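Local coordinates for protein arginyl-trna synthetase (Thermus thermophilus, PDB 1IQ0) that probably catalyses the ATP-dependent attachment of L-arginine to tRNA(Arg), releasing AMP and diphosphate, as a monomeric aminoacyl-tRNA synthetase of class I, at residues 155-160 with 202-207; 211-216 with 239-244. All coordinates share one frame; numbering follows the deposited sequence.

Overall arrangement
Both contacts belong to the catalytic domain of this class I synthetase, and they follow each other along the chain: contact 1 is complete before contact 2 begins. Their centres lie about 11 Å apart, on the same side of the chain's centre. Contact 1 pairs helix 154-165 with helix 197-208, whereas contact 2 ties the start of helix 213-229 to the end of strand 236-239 and the helix 240-245 that follows it. Helices 197-208 and 213-229 are consecutive, and Leu207 touches Val216 where they meet, CD1 to CG2 3.9 Å. The helical region that follows strand 141-149 is thereby connected, through apolar packing and then an Arg-Trp stack and a salt bridge, to the mixed sheet of the catalytic domain.

Contact 1: 155-160 with 202-207; sequences QAAETL and EVLHAL
Ala157 directs its methyl group at the backbone of helix 197-208, where CB lies 3.8 Å from CA of Leu204. This is also where the two backbones come nearest, the CA atoms of Ala157 and Leu204 being 5.1 Å apart. The small side chain lets the short helical segments approach to 8.7 Å between axes, with their directions 120° apart. Leu204 and Leu207 pack on the methyl, with Val203 more loosely beside them. Leu204 lies alongside it with its CB and CG, while Leu207 brings in CD2, 3.9 Å from CB of Ala157. That same Leu207 CD2 rests 3.7 Å from Ala157 N, so it packs on the helix backbone as well as on the methyl, and it also meets CB of Ala156.

Leu207 is shared between two levels of the opposing helix. Its CG stands anti to the backbone N (chi1 -172°), and from there the two methyls divide: CD2 serves the alanine pair, and CD1 meets CD1 of Leu160 at 3.9 Å. The two leucine side chains cross at about a right angle and touch through these single methyl branches. Val203 supplies another apolar surface with CG1. That methyl sits 3.9 Å from Ala157 O and makes a looser contact with Leu160 CB. No hydrogen bond joins the two segments; the join is one of apolar packing, burying 245 Å² in all.

The pair belongs to the helical region of the catalytic domain, where Gln155 and Thr159 touch Asn113 and Asn115 of the predicted 'HIGH' region. Helix 213-229 comes up to it, with Val216 on Leu160 and Ile219 on Thr159, while helix 176-189 packs against Glu158 and Thr159, its Tyr184 hydrogen-bonding Gln155.

Contact 2: 211-216 with 239-244; sequences ELREEV and WESDIV
Arg213 and Ser241 mark the nearest backbone approach, 8.4 Å between CA atoms, across which side chains joining the starts of two helices make the contact. The Arg213 guanidinium lies flat on the Trp239 indole, with planes 10° apart and centres separated by 4.2 Å, in a stack that is also a cation-pi contact. With chi1 at -170° Arg213 extends away from its own backbone N, which lays CG against Trp239 CZ3 at 3.6 Å; the bend at chi3 then carries the charged group over the ring. Val216 CG1 adds an apolar touch to CZ3 of the indole. At the guanidinium edge, Asp242 forms a salt bridge through OD1, and a water accepts from Arg213 NH2 and donates to Ser241 OG, which also hydrogen-bonds Asp151. NH2 is modelled too close to Asp242, so the details of both bonds are less sure. A leucine here would probably take one of two charged partners from Asp242, leaving it Arg245, and strip the Trp239 face of its cation. Strand 236-239 brings Trp239 from the mixed sheet, whose strand 333-335 provides Ser335 to hydrogen-bond Asp242, while Asn217 and Leu220 of helix 213-229 also touch the indole.

Contact 1: 155-160 with 202-207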
ATOM      1  N   GLN A 155      13.651  17.201 -16.243  1.00 22.56           N
ATOM      2  CA  GLN A 155      12.661  16.505 -17.063  1.00 24.81           C
ATOM      3  C   GLN A 155      11.510  17.428 -17.444  1.00 22.54           C
ATOM      4  O   GLN A 155      11.031  17.389 -18.579  1.00 20.63           O
ATOM      5  CB  GLN A 155      12.140  15.258 -16.344  1.00 29.34           C
ATOM      6  CG  GLN A 155      13.208  14.189 -16.158  1.00 33.76           C
ATOM      7  CD  GLN A 155      13.965  13.895 -17.449  1.00 39.74           C
ATOM      8  OE1 GLN A 155      13.388  13.425 -18.433  1.00 42.29           O
ATOM      9  NE2 GLN A 155      15.267  14.181 -17.450  1.00 40.82           N
ATOM     10  N   ALA A 156      11.074  18.262 -16.506  1.00 19.51           N
ATOM     11  CA  ALA A 156       9.995  19.206 -16.781  1.00 19.38           C
ATOM     12  C   ALA A 156      10.521  20.307 -17.706  1.00 22.14           C
ATOM     13  O   ALA A 156       9.797  20.824 -18.560  1.00 22.78           O
ATOM     14  CB  ALA A 156       9.486  19.821 -15.485  1.00 11.31           C
ATOM     15  N   ALA A 157      11.784  20.675 -17.532  1.00 21.17           N
ATOM     16  CA  ALA A 157      12.367  21.708 -18.376  1.00 20.81           C
ATOM     17  C   ALA A 157      12.426  21.214 -19.819  1.00 19.86           C
ATOM     18  O   ALA A 157      12.139  21.960 -20.748  1.00 18.45           O
ATOM     19  CB  ALA A 157      13.776  22.070 -17.888  1.00  9.17           C
ATOM     20  N   GLU A 158      12.789  19.951 -20.007  1.00 20.91           N
ATOM     21  CA  GLU A 158      12.885  19.420 -21.357  1.00 20.46           C
ATOM     22  C   GLU A 158      11.568  19.426 -22.100  1.00 22.14           C
ATOM     23  O   GLU A 158      11.539  19.757 -23.283  1.00 21.83           O
ATOM     24  CB  GLU A 158      13.464  18.008 -21.356  1.00 22.51           C
ATOM     25  CG  GLU A 158      14.879  17.942 -20.850  1.00 25.91           C
ATOM     26  CD  GLU A 158      15.556  16.628 -21.179  1.00 31.28           C
ATOM     27  OE1 GLU A 158      14.921  15.563 -21.024  1.00 33.69           O
ATOM     28  OE2 GLU A 158      16.732  16.660 -21.584  1.00 33.02           O
ATOM     29  N   THR A 159      10.470  19.079 -21.430  1.00 17.63           N
ATOM     30  CA  THR A 159       9.203  19.066 -22.147  1.00 21.65           C
ATOM     31  C   THR A 159       8.730  20.481 -22.435  1.00 19.52           C
ATOM     32  O   THR A 159       8.239  20.752 -23.527  1.00 21.50           O
ATOM     33  CB  THR A 159       8.087  18.292 -21.396  1.00 31.14           C
ATOM     34  OG1 THR A 159       7.634  19.053 -20.274  1.00 35.29           O
ATOM     35  CG2 THR A 159       8.601  16.964 -20.923  1.00 21.60           C
ATOM     36  N   LEU A 160       8.875  21.384 -21.469  1.00 28.66           N
ATOM     37  CA  LEU A 160       8.453  22.766 -21.690  1.00 27.61           C
ATOM     38  C   LEU A 160       9.280  23.386 -22.821  1.00 25.07           C
ATOM     39  O   LEU A 160       8.768  24.170 -23.614  1.00 26.26           O
ATOM     40  CB  LEU A 160       8.598  23.590 -20.408  1.00 22.32           C
ATOM     41  CG  LEU A 160       7.674  23.144 -19.268  1.00 21.82           C
ATOM     42  CD1 LEU A 160       7.811  24.089 -18.068  1.00 22.14           C
ATOM     43  CD2 LEU A 160       6.241  23.132 -19.772  1.00 21.57           C
ATOM     44  N   GLU A 202      18.580  27.141 -20.432  1.00 26.26           N
ATOM     45  CA  GLU A 202      17.942  28.445 -20.264  1.00 26.17           C
ATOM     46  C   GLU A 202      16.537  28.296 -19.696  1.00 23.69           C
ATOM     47  O   GLU A 202      16.111  29.101 -18.870  1.00 22.94           O
ATOM     48  CB  GLU A 202      17.881  29.202 -21.599  1.00 32.68           C
ATOM     49  CG  GLU A 202      19.189  29.862 -21.998  1.00 39.66           C
ATOM     50  CD  GLU A 202      19.082  30.641 -23.295  1.00 48.45           C
ATOM     51  OE1 GLU A 202      18.164  31.484 -23.414  1.00 54.08           O
ATOM     52  OE2 GLU A 202      19.920  30.416 -24.197  1.00 51.93           O
ATOM     53  N   VAL A 203      15.804  27.285 -20.153  1.00 26.80           N
ATOM     54  CA  VAL A 203      14.461  27.063 -19.633  1.00 25.28           C
ATOM     55  C   VAL A 203      14.571  26.509 -18.215  1.00 23.12           C
ATOM     56  O   VAL A 203      13.773  26.850 -17.344  1.00 24.49           O
ATOM     57  CB  VAL A 203      13.662  26.071 -20.507  1.00 22.42           C
ATOM     58  CG1 VAL A 203      12.350  25.712 -19.818  1.00 22.10           C
ATOM     59  CG2 VAL A 203      13.377  26.700 -21.882  1.00 18.27           C
ATOM     60  N   LEU A 204      15.583  25.677 -17.983  1.00 21.10           N
ATOM     61  CA  LEU A 204      15.787  25.079 -16.669  1.00 22.55           C
ATOM     62  C   LEU A 204      16.003  26.186 -15.636  1.00 20.03           C
ATOM     63  O   LEU A 204      15.495  26.114 -14.519  1.00 21.04           O
ATOM     64  CB  LEU A 204      17.011  24.156 -16.678  1.00 20.62           C
ATOM     65  CG  LEU A 204      16.981  22.863 -15.847  1.00 21.88           C
ATOM     66  CD1 LEU A 204      18.422  22.462 -15.502  1.00 14.68           C
ATOM     67  CD2 LEU A 204      16.150  23.033 -14.579  1.00 18.89           C
ATOM     68  N   HIS A 205      16.775  27.202 -16.018  1.00 21.51           N
ATOM     69  CA  HIS A 205      17.056  28.332 -15.136  1.00 18.96           C
ATOM     70  C   HIS A 205      15.750  29.059 -14.785  1.00 18.18           C
ATOM     71  O   HIS A 205      15.501  29.381 -13.625  1.00 20.14           O
ATOM     72  CB  HIS A 205      18.032  29.301 -15.818  1.00 19.27           C
ATOM     73  CG  HIS A 205      18.396  30.488 -14.980  1.00 24.58           C
ATOM     74  ND1 HIS A 205      18.017  31.775 -15.304  1.00 24.83           N
ATOM     75  CD2 HIS A 205      19.115  30.585 -13.836  1.00 20.61           C
ATOM     76  CE1 HIS A 205      18.490  32.612 -14.397  1.00 23.48           C
ATOM     77  NE2 HIS A 205      19.160  31.915 -13.495  1.00 24.84           N
ATOM     78  N   ALA A 206      14.917  29.316 -15.789  1.00 20.89           N
ATOM     79  CA  ALA A 206      13.650  29.992 -15.544  1.00 19.45           C
ATOM     80  C   ALA A 206      12.738  29.089 -14.712  1.00 20.86           C
ATOM     81  O   ALA A 206      11.999  29.559 -13.845  1.00 21.73           O
ATOM     82  CB  ALA A 206      12.972  30.356 -16.872  1.00 18.06           C
ATOM     83  N   LEU A 207      12.794  27.789 -14.979  1.00 20.40           N
ATOM     84  CA  LEU A 207      11.978  26.839 -14.243  1.00 20.33           C
ATOM     85  C   LEU A 207      12.410  26.870 -12.777  1.00 17.74           C
ATOM     86  O   LEU A 207      11.571  26.955 -11.876  1.00 18.98           O
ATOM     87  CB  LEU A 207      12.161  25.429 -14.812  1.00 19.39           C
ATOM     88  CG  LEU A 207      11.218  24.362 -14.252  1.00 18.23           C
ATOM     89  CD1 LEU A 207       9.798  24.613 -14.764  1.00 14.28           C
ATOM     90  CD2 LEU A 207      11.698  22.978 -14.693  1.00 15.90           C
TER

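Contact 2: 211-216 with 239-244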
ATOM      1  N   GLU A 211       9.345  30.416 -12.343  1.00 20.94           N
ATOM      2  CA  GLU A 211       8.598  31.207 -13.311  1.00 24.16           C
ATOM      3  C   GLU A 211       7.748  30.427 -14.319  1.00 24.79           C
ATOM      4  O   GLU A 211       7.079  31.030 -15.161  1.00 24.17           O
ATOM      5  CB  GLU A 211       9.565  32.159 -14.034  1.00 19.33           C
ATOM      6  CG  GLU A 211       9.988  33.347 -13.163  1.00 21.31           C
ATOM      7  CD  GLU A 211      11.233  34.060 -13.666  1.00 23.38           C
ATOM      8  OE1 GLU A 211      11.471  34.076 -14.892  1.00 25.50           O
ATOM      9  OE2 GLU A 211      11.972  34.624 -12.831  1.00 20.75           O
ATOM     10  N   LEU A 212       7.762  29.098 -14.231  1.00 22.80           N
ATOM     11  CA  LEU A 212       6.968  28.268 -15.133  1.00 20.33           C
ATOM     12  C   LEU A 212       6.055  27.311 -14.372  1.00 19.01           C
ATOM     13  O   LEU A 212       5.692  26.255 -14.894  1.00 19.92           O
ATOM     14  CB  LEU A 212       7.871  27.434 -16.061  1.00 24.13           C
ATOM     15  CG  LEU A 212       8.670  28.065 -17.210  1.00 27.85           C
ATOM     16  CD1 LEU A 212       7.769  28.979 -18.041  1.00 28.60           C
ATOM     17  CD2 LEU A 212       9.830  28.834 -16.656  1.00 26.13           C
ATOM     18  N   ARG A 213       5.678  27.654 -13.147  1.00 18.26           N
ATOM     19  CA  ARG A 213       4.835  26.743 -12.394  1.00 19.64           C
ATOM     20  C   ARG A 213       3.488  26.449 -13.060  1.00 22.68           C
ATOM     21  O   ARG A 213       3.055  25.292 -13.100  1.00 21.82           O
ATOM     22  CB  ARG A 213       4.580  27.239 -10.967  1.00 21.36           C
ATOM     23  CG  ARG A 213       3.893  26.135 -10.158  1.00 29.63           C
ATOM     24  CD  ARG A 213       3.129  26.596  -8.935  1.00 31.28           C
ATOM     25  NE  ARG A 213       3.969  26.669  -7.753  1.00 36.10           N
ATOM     26  CZ  ARG A 213       3.612  26.226  -6.551  1.00 32.37           C
ATOM     27  NH1 ARG A 213       2.427  25.665  -6.358  1.00 26.81           N
ATOM     28  NH2 ARG A 213       4.449  26.353  -5.536  1.00 31.85           N
ATOM     29  N   GLU A 214       2.823  27.478 -13.575  1.00 24.84           N
ATOM     30  CA  GLU A 214       1.525  27.272 -14.217  1.00 23.39           C
ATOM     31  C   GLU A 214       1.640  26.302 -15.378  1.00 22.19           C
ATOM     32  O   GLU A 214       0.786  25.429 -15.550  1.00 25.61           O
ATOM     33  CB  GLU A 214       0.937  28.601 -14.699  1.00 38.89           C
ATOM     34  CG  GLU A 214       0.751  29.611 -13.582  1.00 45.85           C
ATOM     35  CD  GLU A 214       0.126  28.989 -12.350  1.00 58.12           C
ATOM     36  OE1 GLU A 214      -1.013  28.482 -12.453  1.00 64.22           O
ATOM     37  OE2 GLU A 214       0.776  28.999 -11.279  1.00 63.75           O
ATOM     38  N   GLU A 215       2.696  26.448 -16.173  1.00 21.39           N
ATOM     39  CA  GLU A 215       2.903  25.549 -17.300  1.00 21.07           C
ATOM     40  C   GLU A 215       3.044  24.102 -16.815  1.00 25.30           C
ATOM     41  O   GLU A 215       2.543  23.179 -17.452  1.00 23.80           O
ATOM     42  CB  GLU A 215       4.150  25.958 -18.095  1.00 23.78           C
ATOM     43  CG  GLU A 215       3.943  27.184 -18.989  1.00 30.24           C
ATOM     44  CD  GLU A 215       4.071  28.511 -18.251  1.00 36.62           C
ATOM     45  OE1 GLU A 215       4.092  28.524 -17.000  1.00 35.17           O
ATOM     46  OE2 GLU A 215       4.146  29.555 -18.931  1.00 41.37           O
ATOM     47  N   VAL A 216       3.732  23.910 -15.690  1.00 21.19           N
ATOM     48  CA  VAL A 216       3.919  22.579 -15.128  1.00 20.59           C
ATOM     49  C   VAL A 216       2.590  22.070 -14.577  1.00 19.97           C
ATOM     50  O   VAL A 216       2.224  20.909 -14.771  1.00 19.05           O
ATOM     51  CB  VAL A 216       4.958  22.594 -13.973  1.00 23.31           C
ATOM     52  CG1 VAL A 216       4.931  21.257 -13.224  1.00 22.98           C
ATOM     53  CG2 VAL A 216       6.359  22.860 -14.527  1.00 18.36           C
ATOM     54  N   TRP A 239       5.456  21.014  -3.608  1.00 20.47           N
ATOM     55  CA  TRP A 239       6.225  21.403  -4.783  1.00 17.81           C
ATOM     56  C   TRP A 239       7.679  21.748  -4.452  1.00 16.00           C
ATOM     57  O   TRP A 239       7.967  22.440  -3.472  1.00 17.36           O
ATOM     58  CB  TRP A 239       5.548  22.607  -5.474  1.00 14.57           C
ATOM     59  CG  TRP A 239       4.136  22.327  -5.960  1.00 18.93           C
ATOM     60  CD1 TRP A 239       3.067  21.950  -5.197  1.00 18.05           C
ATOM     61  CD2 TRP A 239       3.662  22.361  -7.316  1.00 19.77           C
ATOM     62  NE1 TRP A 239       1.965  21.745  -5.987  1.00 16.24           N
ATOM     63  CE2 TRP A 239       2.299  21.987  -7.292  1.00 19.86           C
ATOM     64  CE3 TRP A 239       4.257  22.668  -8.548  1.00 19.90           C
ATOM     65  CZ2 TRP A 239       1.515  21.908  -8.455  1.00 19.68           C
ATOM     66  CZ3 TRP A 239       3.479  22.591  -9.709  1.00 20.19           C
ATOM     67  CH2 TRP A 239       2.123  22.213  -9.651  1.00 19.23           C
ATOM     68  N   GLU A 240       8.597  21.266  -5.286  1.00 15.09           N
ATOM     69  CA  GLU A 240      10.012  21.542  -5.102  1.00 19.12           C
ATOM     70  C   GLU A 240      10.276  23.052  -4.989  1.00 24.68           C
ATOM     71  O   GLU A 240      11.052  23.487  -4.134  1.00 24.21           O
ATOM     72  CB  GLU A 240      10.811  20.949  -6.270  1.00 14.97           C
ATOM     73  CG  GLU A 240      12.316  21.216  -6.214  1.00 16.68           C
ATOM     74  CD  GLU A 240      12.971  20.656  -4.959  1.00 23.56           C
ATOM     75  OE1 GLU A 240      12.557  19.578  -4.487  1.00 23.31           O
ATOM     76  OE2 GLU A 240      13.913  21.284  -4.451  1.00 19.09           O
ATOM     77  N   SER A 241       9.642  23.856  -5.845  1.00 17.38           N
ATOM     78  CA  SER A 241       9.849  25.308  -5.780  1.00 16.29           C
ATOM     79  C   SER A 241       9.426  25.891  -4.430  1.00 17.07           C
ATOM     80  O   SER A 241      10.008  26.875  -3.970  1.00 16.84           O
ATOM     81  CB  SER A 241       9.119  26.029  -6.926  1.00 18.57           C
ATOM     82  OG  SER A 241       7.734  25.756  -6.936  1.00 20.45           O
ATOM     83  N   ASP A 242       8.416  25.302  -3.794  1.00 19.99           N
ATOM     84  CA  ASP A 242       7.994  25.778  -2.471  1.00 21.49           C
ATOM     85  C   ASP A 242       9.010  25.305  -1.427  1.00 22.74           C
ATOM     86  O   ASP A 242       9.260  25.992  -0.437  1.00 22.00           O
ATOM     87  CB  ASP A 242       6.600  25.254  -2.118  1.00 13.59           C
ATOM     88  CG  ASP A 242       5.510  25.920  -2.941  1.00 17.05           C
ATOM     89  OD1 ASP A 242       4.545  25.230  -3.341  1.00 17.02           O
ATOM     90  OD2 ASP A 242       5.620  27.136  -3.181  1.00 16.29           O
ATOM     91  N   ILE A 243       9.595  24.130  -1.649  1.00 18.71           N
ATOM     92  CA  ILE A 243      10.603  23.606  -0.729  1.00 19.32           C
ATOM     93  C   ILE A 243      11.819  24.546  -0.747  1.00 20.51           C
ATOM     94  O   ILE A 243      12.451  24.782   0.282  1.00 20.03           O
ATOM     95  CB  ILE A 243      11.038  22.165  -1.128  1.00 17.15           C
ATOM     96  CG1 ILE A 243       9.965  21.162  -0.692  1.00 14.32           C
ATOM     97  CG2 ILE A 243      12.394  21.828  -0.510  1.00 15.77           C
ATOM     98  CD1 ILE A 243      10.297  19.688  -1.013  1.00 13.43           C
ATOM     99  N   VAL A 244      12.132  25.085  -1.922  1.00 15.63           N
ATOM    100  CA  VAL A 244      13.253  26.012  -2.064  1.00 16.13           C
ATOM    101  C   VAL A 244      12.945  27.327  -1.334  1.00 16.20           C
ATOM    102  O   VAL A 244      13.775  27.831  -0.574  1.00 18.92           O
ATOM    103  CB  VAL A 244      13.555  26.301  -3.568  1.00 23.04           C
ATOM    104  CG1 VAL A 244      14.560  27.467  -3.708  1.00 20.41           C
ATOM    105  CG2 VAL A 244      14.128  25.042  -4.230  1.00 23.26           C
TER
HETATM  106  O   HOH W   1       6.514  28.074  -6.552  1.00 32.02           O